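PDB 2X9Z: CELL WALL surface anchor family protein from Streptococcus pneumoniae, which probably serves as the repeating backbone subunit (RrgB) of the pneumococcal pilus, a cell-surface fibre involved in adhesion. Local coordinates for residues A1-D6 / K249-T254; V126-S131 / N185-K190. The protein carries 1 engineered substitution. All coordinates share one frame; numbering follows the deposited sequence.

Interaction 1: residues A1-D6 / K249-T254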
ATOM      1  N   ALA A   1       6.407 -13.274  16.987  1.00 28.92           N
ATOM      2  CA  ALA A   1       5.081 -12.666  16.920  1.00 26.32           C
ATOM      3  C   ALA A   1       5.029 -11.597  15.838  1.00 23.85           C
ATOM      4  O   ALA A   1       5.893 -10.723  15.771  1.00 24.36           O
ATOM      5  CB  ALA A   1       4.693 -12.073  18.269  1.00 26.94           C
ATOM      6  N   LYS A   2       4.005 -11.670  14.994  1.00 20.89           N
ATOM      7  CA  LYS A   2       3.863 -10.759  13.868  1.00 18.94           C
ATOM      8  C   LYS A   2       3.106  -9.492  14.242  1.00 16.71           C
ATOM      9  O   LYS A   2       2.221  -9.511  15.096  1.00 17.44           O
ATOM     10  CB  LYS A   2       3.139 -11.463  12.721  1.00 23.95           C
ATOM     11  CG  LYS A   2       3.932 -12.606  12.106  1.00 30.39           C
ATOM     12  CD  LYS A   2       3.032 -13.736  11.624  1.00 37.50           C
ATOM     13  CE  LYS A   2       1.979 -13.258  10.634  1.00 41.90           C
ATOM     14  NZ  LYS A   2       0.815 -12.608  11.301  1.00 43.98           N
ATOM     15  N   PRO A   3       3.455  -8.376  13.597  1.00 13.15           N
ATOM     16  CA  PRO A   3       2.635  -7.174  13.753  1.00 12.09           C
ATOM     17  C   PRO A   3       1.277  -7.388  13.082  1.00 13.52           C
ATOM     18  O   PRO A   3       1.137  -8.298  12.260  1.00 14.47           O
ATOM     19  CB  PRO A   3       3.456  -6.094  13.042  1.00 12.35           C
ATOM     20  CG  PRO A   3       4.325  -6.820  12.061  1.00 13.05           C
ATOM     21  CD  PRO A   3       4.500  -8.232  12.567  1.00 12.95           C
ATOM     22  N   LYS A   4       0.289  -6.582  13.456  1.00 13.35           N
ATOM     23  CA  LYS A   4      -1.054  -6.677  12.885  1.00 13.23           C
ATOM     24  C   LYS A   4      -1.488  -5.303  12.422  1.00 12.51           C
ATOM     25  O   LYS A   4      -1.048  -4.301  12.973  1.00 13.43           O
ATOM     26  CB  LYS A   4      -2.038  -7.207  13.929  1.00 17.34           C
ATOM     27  CG  LYS A   4      -1.711  -8.612  14.430  1.00 23.12           C
ATOM     28  CD  LYS A   4      -2.788  -9.135  15.374  1.00 30.99           C
ATOM     29  CE  LYS A   4      -2.941  -8.246  16.595  1.00 37.29           C
ATOM     30  NZ  LYS A   4      -1.734  -8.259  17.462  1.00 40.48           N
ATOM     31  N   ILE A   5      -2.355  -5.250  11.417  1.00 10.80           N
ATOM     32  CA  ILE A   5      -2.766  -3.968  10.853  1.00 11.07           C
ATOM     33  C   ILE A   5      -4.213  -3.981  10.392  1.00 10.21           C
ATOM     34  O   ILE A   5      -4.745  -5.025  10.027  1.00 12.36           O
ATOM     35  CB  ILE A   5      -1.854  -3.573   9.664  1.00 11.56           C
ATOM     36  CG1 ILE A   5      -2.084  -2.122   9.237  1.00 11.04           C
ATOM     37  CG2 ILE A   5      -2.043  -4.533   8.496  1.00 12.25           C
ATOM     38  CD1 ILE A   5      -0.986  -1.594   8.346  1.00 12.23           C
ATOM     39  N   ASP A   6      -4.842  -2.814  10.432  1.00 10.02           N
ATOM     40  CA  ASP A   6      -6.146  -2.649   9.825  1.00 10.81           C
ATOM     41  C   ASP A   6      -6.252  -1.235   9.273  1.00 10.74           C
ATOM     42  O   ASP A   6      -5.605  -0.307   9.778  1.00 11.62           O
ATOM     43  CB  ASP A   6      -7.255  -2.898  10.843  1.00 12.44           C
ATOM     44  CG  ASP A   6      -8.631  -2.967  10.195  1.00 14.38           C
ATOM     45  OD1 ASP A   6      -8.742  -3.455   9.043  1.00 16.14           O
ATOM     46  OD2 ASP A   6      -9.607  -2.529  10.836  1.00 17.14           O
ATOM     47  N   LYS A 249       7.219 -11.141   4.762  1.00 13.70           N
ATOM     48  CA  LYS A 249       6.280 -10.518   3.840  1.00 13.44           C
ATOM     49  C   LYS A 249       5.613  -9.308   4.503  1.00 12.21           C
ATOM     50  O   LYS A 249       5.421  -9.279   5.713  1.00 12.94           O
ATOM     51  CB  LYS A 249       5.238 -11.537   3.366  1.00 15.00           C
ATOM     52  CG  LYS A 249       4.248 -11.978   4.428  1.00 18.00           C
ATOM     53  CD  LYS A 249       3.303 -13.040   3.883  1.00 25.28           C
ATOM     54  CE  LYS A 249       2.339 -13.525   4.951  1.00 33.94           C
ATOM     55  NZ  LYS A 249       1.318 -14.451   4.389  1.00 39.98           N
ATOM     56  N   PRO A 250       5.265  -8.290   3.708  1.00 10.64           N
ATOM     57  CA  PRO A 250       4.642  -7.097   4.290  1.00 10.99           C
ATOM     58  C   PRO A 250       3.220  -7.375   4.764  1.00 10.89           C
ATOM     59  O   PRO A 250       2.625  -8.374   4.359  1.00 13.02           O
ATOM     60  CB  PRO A 250       4.598  -6.126   3.107  1.00 11.61           C
ATOM     61  CG  PRO A 250       4.515  -7.017   1.909  1.00 12.08           C
ATOM     62  CD  PRO A 250       5.382  -8.200   2.244  1.00 11.65           C
ATOM     63  N   LEU A 251       2.690  -6.512   5.621  1.00 11.08           N
ATOM     64  CA  LEU A 251       1.267  -6.561   5.947  1.00 11.67           C
ATOM     65  C   LEU A 251       0.477  -5.779   4.909  1.00 12.35           C
ATOM     66  O   LEU A 251       0.944  -4.768   4.386  1.00 12.95           O
ATOM     67  CB  LEU A 251       1.002  -5.963   7.327  1.00 12.15           C
ATOM     68  CG  LEU A 251       1.848  -6.465   8.498  1.00 14.19           C
ATOM     69  CD1 LEU A 251       1.294  -5.887   9.782  1.00 15.34           C
ATOM     70  CD2 LEU A 251       1.848  -7.984   8.546  1.00 16.06           C
ATOM     71  N   ASP A 252      -0.735  -6.244   4.638  1.00 12.32           N
ATOM     72  CA  ASP A 252      -1.591  -5.680   3.609  1.00 15.55           C
ATOM     73  C   ASP A 252      -3.024  -5.757   4.141  1.00 15.37           C
ATOM     74  O   ASP A 252      -3.673  -6.792   4.023  1.00 15.74           O
ATOM     75  CB  ASP A 252      -1.426  -6.531   2.342  1.00 18.25           C
ATOM     76  CG  ASP A 252      -2.066  -5.913   1.109  1.00 23.21           C
ATOM     77  OD1 ASP A 252      -2.563  -4.768   1.172  1.00 22.32           O
ATOM     78  OD2 ASP A 252      -2.067  -6.596   0.061  1.00 28.22           O
ATOM     79  N   PRO A 253      -3.510  -4.678   4.772  1.00 15.24           N
ATOM     80  CA  PRO A 253      -4.828  -4.696   5.417  1.00 14.45           C
ATOM     81  C   PRO A 253      -5.969  -4.783   4.407  1.00 16.75           C
ATOM     82  O   PRO A 253      -5.827  -4.377   3.252  1.00 17.60           O
ATOM     83  CB  PRO A 253      -4.887  -3.337   6.132  1.00 16.08           C
ATOM     84  CG  PRO A 253      -3.953  -2.471   5.373  1.00 17.52           C
ATOM     85  CD  PRO A 253      -2.852  -3.365   4.889  1.00 17.01           C
ATOM     86  N   THR A 254      -7.103  -5.314   4.843  1.00 17.50           N
ATOM     87  CA  THR A 254      -8.315  -5.212   4.041  1.00 17.54           C
ATOM     88  C   THR A 254      -8.685  -3.736   3.946  1.00 15.69           C
ATOM     89  O   THR A 254      -8.364  -2.949   4.841  1.00 15.96           O
ATOM     90  CB  THR A 254      -9.479  -6.033   4.622  1.00 19.83           C
ATOM     91  OG1 THR A 254      -9.687  -5.664   5.989  1.00 19.25           O
ATOM     92  CG2 THR A 254      -9.171  -7.528   4.531  1.00 20.49           C
TER
HETATM   93  O   HOH W   1      -6.952  -5.572   8.000  1.00 22.93           O
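Leu-251 and Ile-5 meet at the edge of a beta sandwich, where the edge strand 4-9 of the antiparallel sheet faces the loop 249-254 on its way back to strand 257-259 of the mixed sheet. Residues 3-6 and 251-254 run in much the same direction, their end-to-end lines 21° apart, and apolar side chains fill the space between them. Followed outward, Leu-251 first offers CB, which lies 3.6 Å from Ile-5 CG2. Its CG stands anti to the carbonyl carbon (chi1 -51°), and this turns the branch toward Pro-3, just ahead of the strand. There Leu-251 CD1 sits 3.5 Å from Pro-3 O and also touches the proline ring, 3.9 Å from Pro-3 CG, while CD2 approaches the same carbonyl oxygen more loosely. Phe-136, on strand 130-139, touches both Leu-251 and Ile-5, so the apolar cluster reaches the mixed sheet.

The methyl CG2 of Ile-5 is shared: besides Leu-251 it meets the ring of Pro-253, with CD 3.9 Å away. Beyond this apolar patch, Pro-253 CB lies against the backbone of Asp-6, 4.0 Å from its CA. At that end the contact becomes polar. Lys-22 is bound from both segments, in a salt bridge with Asp-6 OD1 and a hydrogen bond with Thr-254 OG1, and Asn-14 N holds the other carboxylate oxygen. A single water completes the junction: it donates to Ile-5 O and to Asp-6 OD1, each at 3.0 Å, and accepts from Thr-254 N at 3.2 Å.

Interaction 2: residues V126-S131 / N185-K190. Engineered in segment 185-190: Ala-188 (natural residue Thr).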
ATOM      1  N   VAL A 126     -20.628   7.074 -10.938  1.00 17.19           N
ATOM      2  CA  VAL A 126     -21.712   6.557 -10.116  1.00 16.35           C
ATOM      3  C   VAL A 126     -21.715   5.025 -10.104  1.00 14.78           C
ATOM      4  O   VAL A 126     -21.502   4.375 -11.132  1.00 16.27           O
ATOM      5  CB  VAL A 126     -23.081   7.100 -10.562  1.00 20.61           C
ATOM      6  CG1 VAL A 126     -23.137   8.598 -10.331  1.00 21.89           C
ATOM      7  CG2 VAL A 126     -23.334   6.763 -12.022  1.00 22.50           C
ATOM      8  N   GLU A 127     -21.921   4.472  -8.912  1.00 15.91           N
ATOM      9  CA  GLU A 127     -22.028   3.033  -8.690  1.00 16.82           C
ATOM     10  C   GLU A 127     -20.702   2.284  -8.751  1.00 17.75           C
ATOM     11  O   GLU A 127     -20.669   1.077  -8.536  1.00 21.73           O
ATOM     12  CB  GLU A 127     -23.046   2.400  -9.648  1.00 23.49           C
ATOM     13  CG  GLU A 127     -24.432   3.019  -9.548  1.00 30.07           C
ATOM     14  CD  GLU A 127     -25.443   2.382 -10.486  1.00 37.66           C
ATOM     15  OE1 GLU A 127     -25.184   1.266 -10.988  1.00 40.68           O
ATOM     16  OE2 GLU A 127     -26.500   3.002 -10.719  1.00 40.80           O
ATOM     17  N   VAL A 128     -19.614   2.998  -9.027  1.00 15.68           N
ATOM     18  CA  VAL A 128     -18.297   2.368  -9.089  1.00 16.24           C
ATOM     19  C   VAL A 128     -17.442   2.820  -7.903  1.00 15.52           C
ATOM     20  O   VAL A 128     -17.166   4.011  -7.738  1.00 15.12           O
ATOM     21  CB  VAL A 128     -17.573   2.665 -10.424  1.00 18.65           C
ATOM     22  CG1 VAL A 128     -16.238   1.933 -10.480  1.00 19.80           C
ATOM     23  CG2 VAL A 128     -18.442   2.261 -11.606  1.00 19.97           C
ATOM     24  N   PRO A 129     -17.009   1.865  -7.071  1.00 14.37           N
ATOM     25  CA  PRO A 129     -16.317   2.273  -5.843  1.00 13.46           C
ATOM     26  C   PRO A 129     -14.947   2.913  -6.075  1.00 13.47           C
ATOM     27  O   PRO A 129     -14.327   2.737  -7.129  1.00 16.27           O
ATOM     28  CB  PRO A 129     -16.113   0.955  -5.083  1.00 18.23           C
ATOM     29  CG  PRO A 129     -16.867  -0.078  -5.812  1.00 22.22           C
ATOM     30  CD  PRO A 129     -17.123   0.406  -7.206  1.00 17.61           C
ATOM     31  N   GLU A 130     -14.487   3.650  -5.071  1.00 12.74           N
ATOM     32  CA  GLU A 130     -13.098   4.088  -4.984  1.00 12.87           C
ATOM     33  C   GLU A 130     -12.490   3.456  -3.740  1.00 12.58           C
ATOM     34  O   GLU A 130     -13.203   3.164  -2.771  1.00 13.47           O
ATOM     35  CB  GLU A 130     -13.019   5.612  -4.903  1.00 14.29           C
ATOM     36  CG  GLU A 130     -13.696   6.314  -6.078  1.00 14.77           C
ATOM     37  CD  GLU A 130     -12.866   6.300  -7.351  1.00 15.09           C
ATOM     38  OE1 GLU A 130     -11.634   6.096  -7.285  1.00 17.06           O
ATOM     39  OE2 GLU A 130     -13.443   6.543  -8.429  1.00 16.67           O
ATOM     40  N   SER A 131     -11.175   3.246  -3.755  1.00 11.22           N
ATOM     41  CA  SER A 131     -10.528   2.575  -2.648  1.00 12.28           C
ATOM     42  C   SER A 131      -9.074   3.000  -2.500  1.00 11.58           C
ATOM     43  O   SER A 131      -8.574   3.864  -3.211  1.00 12.60           O
ATOM     44  CB  SER A 131     -10.598   1.064  -2.858  1.00 13.41           C
ATOM     45  OG  SER A 131     -10.367   0.364  -1.652  1.00 13.81           O
ATOM     46  N   ASN A 185      -8.428  -5.467  -9.635  1.00 17.59           N
ATOM     47  CA  ASN A 185      -9.159  -4.227  -9.845  1.00 18.48           C
ATOM     48  C   ASN A 185      -8.947  -3.372  -8.600  1.00 16.89           C
ATOM     49  O   ASN A 185      -9.348  -3.775  -7.513  1.00 19.40           O
ATOM     50  CB  ASN A 185     -10.648  -4.531 -10.056  1.00 21.12           C
ATOM     51  CG  ASN A 185     -11.484  -3.280 -10.273  1.00 21.78           C
ATOM     52  OD1 ASN A 185     -11.274  -2.254  -9.634  1.00 23.01           O
ATOM     53  ND2 ASN A 185     -12.455  -3.375 -11.165  1.00 22.22           N
ATOM     54  N   ALA A 186      -8.296  -2.217  -8.745  1.00 15.44           N
ATOM     55  CA  ALA A 186      -7.889  -1.422  -7.587  1.00 13.64           C
ATOM     56  C   ALA A 186      -9.081  -0.778  -6.896  1.00 13.11           C
ATOM     57  O   ALA A 186      -9.007  -0.405  -5.729  1.00 15.13           O
ATOM     58  CB  ALA A 186      -6.873  -0.364  -7.994  1.00 14.67           C
ATOM     59  N   GLN A 187     -10.188  -0.663  -7.621  1.00 14.05           N
ATOM     60  CA  GLN A 187     -11.364   0.007  -7.082  1.00 16.24           C
ATOM     61  C   GLN A 187     -12.267  -0.977  -6.356  1.00 18.00           C
ATOM     62  O   GLN A 187     -12.740  -0.688  -5.259  1.00 20.57           O
ATOM     63  CB  GLN A 187     -12.111   0.749  -8.195  1.00 16.50           C
ATOM     64  CG  GLN A 187     -11.214   1.757  -8.908  1.00 19.90           C
ATOM     65  CD  GLN A 187     -11.826   2.320 -10.168  1.00 22.70           C
ATOM     66  OE1 GLN A 187     -11.260   2.196 -11.260  1.00 23.61           O
ATOM     67  NE2 GLN A 187     -12.984   2.947 -10.028  1.00 22.07           N
ATOM     68  N   ALA A 188     -12.473  -2.149  -6.951  1.00 23.46           N
ATOM     69  CA  ALA A 188     -13.440  -3.116  -6.437  1.00 29.07           C
ATOM     70  C   ALA A 188     -12.821  -4.247  -5.620  1.00 30.42           C
ATOM     71  O   ALA A 188     -13.481  -4.819  -4.754  1.00 32.71           O
ATOM     72  CB  ALA A 188     -14.278  -3.683  -7.578  1.00 32.08           C
ATOM     73  N   GLY A 189     -11.569  -4.589  -5.910  1.00 30.68           N
ATOM     74  CA  GLY A 189     -10.822  -5.520  -5.076  1.00 31.32           C
ATOM     75  C   GLY A 189     -10.696  -6.959  -5.550  1.00 31.59           C
ATOM     76  O   GLY A 189     -10.043  -7.774  -4.894  1.00 32.11           O
ATOM     77  N   LYS A 190     -11.302  -7.282  -6.685  1.00 29.78           N
ATOM     78  CA  LYS A 190     -11.288  -8.657  -7.183  1.00 27.37           C
ATOM     79  C   LYS A 190     -10.118  -8.951  -8.124  1.00 26.56           C
ATOM     80  O   LYS A 190      -9.678  -8.085  -8.872  1.00 24.14           O
ATOM     81  CB  LYS A 190     -12.615  -8.966  -7.878  1.00 24.60           C
ATOM     82  CG  LYS A 190     -12.844 -10.438  -8.188  1.00 23.85           C
ATOM     83  CD  LYS A 190     -14.279 -10.669  -8.634  1.00 25.51           C
ATOM     84  CE  LYS A 190     -14.506 -12.107  -9.059  1.00 24.82           C
ATOM     85  NZ  LYS A 190     -15.896 -12.291  -9.566  1.00 28.99           N
TER
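An Asx turn shapes the loop between strands 179-185 and 191-197, and its Gln-187 meets Pro-129 at the start of strand 130-139, consistent with a junction between the sandwich and the separate sheet region built from strand 159-166 onward. Gln-187 NE2 donates to Pro-129 O at 3.2 Å, with an N-H...O angle of 168°. The oxygen lies almost in the plane of the amide, and the nitrogen stands close to the extended line of the C=O bond. A chi1 of -57° keeps Gln-187 CG on the side of its backbone N, and with an extended chain beyond it the glutamine lays its whole length beside this carbonyl: Gln-187 CB also comes within 3.2 Å of Pro-129 O. At the tip, Val-128 CG1 packs 3.4 Å from Gln-187 NE2. The Glu-130 carboxylate runs alongside the amide, the two planes 19° apart, but Glu-130 OE2 remains 4.0 Å from Gln-187 NE2 while OE1 is hydrogen-bonded to Thr-58. The second amide atom, Gln-187 OE1, accepts from Glu-214 N.

Behind the glutamine, two backbone donors converge on one side-chain oxygen. Gln-187 N approaches Asn-185 OD1 at 2.8 Å in the carbonyl plane, and Ala-188 N reaches the same Asn-185 OD1 at 2.9 Å from well above it. Ala-188 is an engineered substitution for Thr. On the other flank, Ser-131 CB rests 3.6 Å from Ala-186 O and also touches Gln-187 O, while its hydroxyl bonds to Pro-256 O. Gln-187 O is buried here without a hydrogen-bonding partner in the model. The polarity of the interface is thus unevenly met: bonds from both polar atoms of the amide fix which way the Gln-187 group is turned, whereas its own backbone carbonyl faces largely carbon.

How the interactions relate
From the N terminus, 1-6 enters the fold as the edge of the antiparallel sheet, and its partner 249-254 comes only near the end of the chain. Interaction 1 therefore closes a loop containing nearly the whole protein. Interaction 2 is nested within it, closing a shorter excursion from 126-131 into the loop 185-190 between strands 179-185 and 191-197. Strand 130-139 belongs to both neighbourhoods: it begins in interaction 2 and, farther along, carries Phe-136, which touches interaction 1. Their centres are 22 Å apart and they do not touch. Interaction 1 joins the N-terminal segment to the loop before the last strand; interaction 2 ties the sandwich to the neighbouring domain.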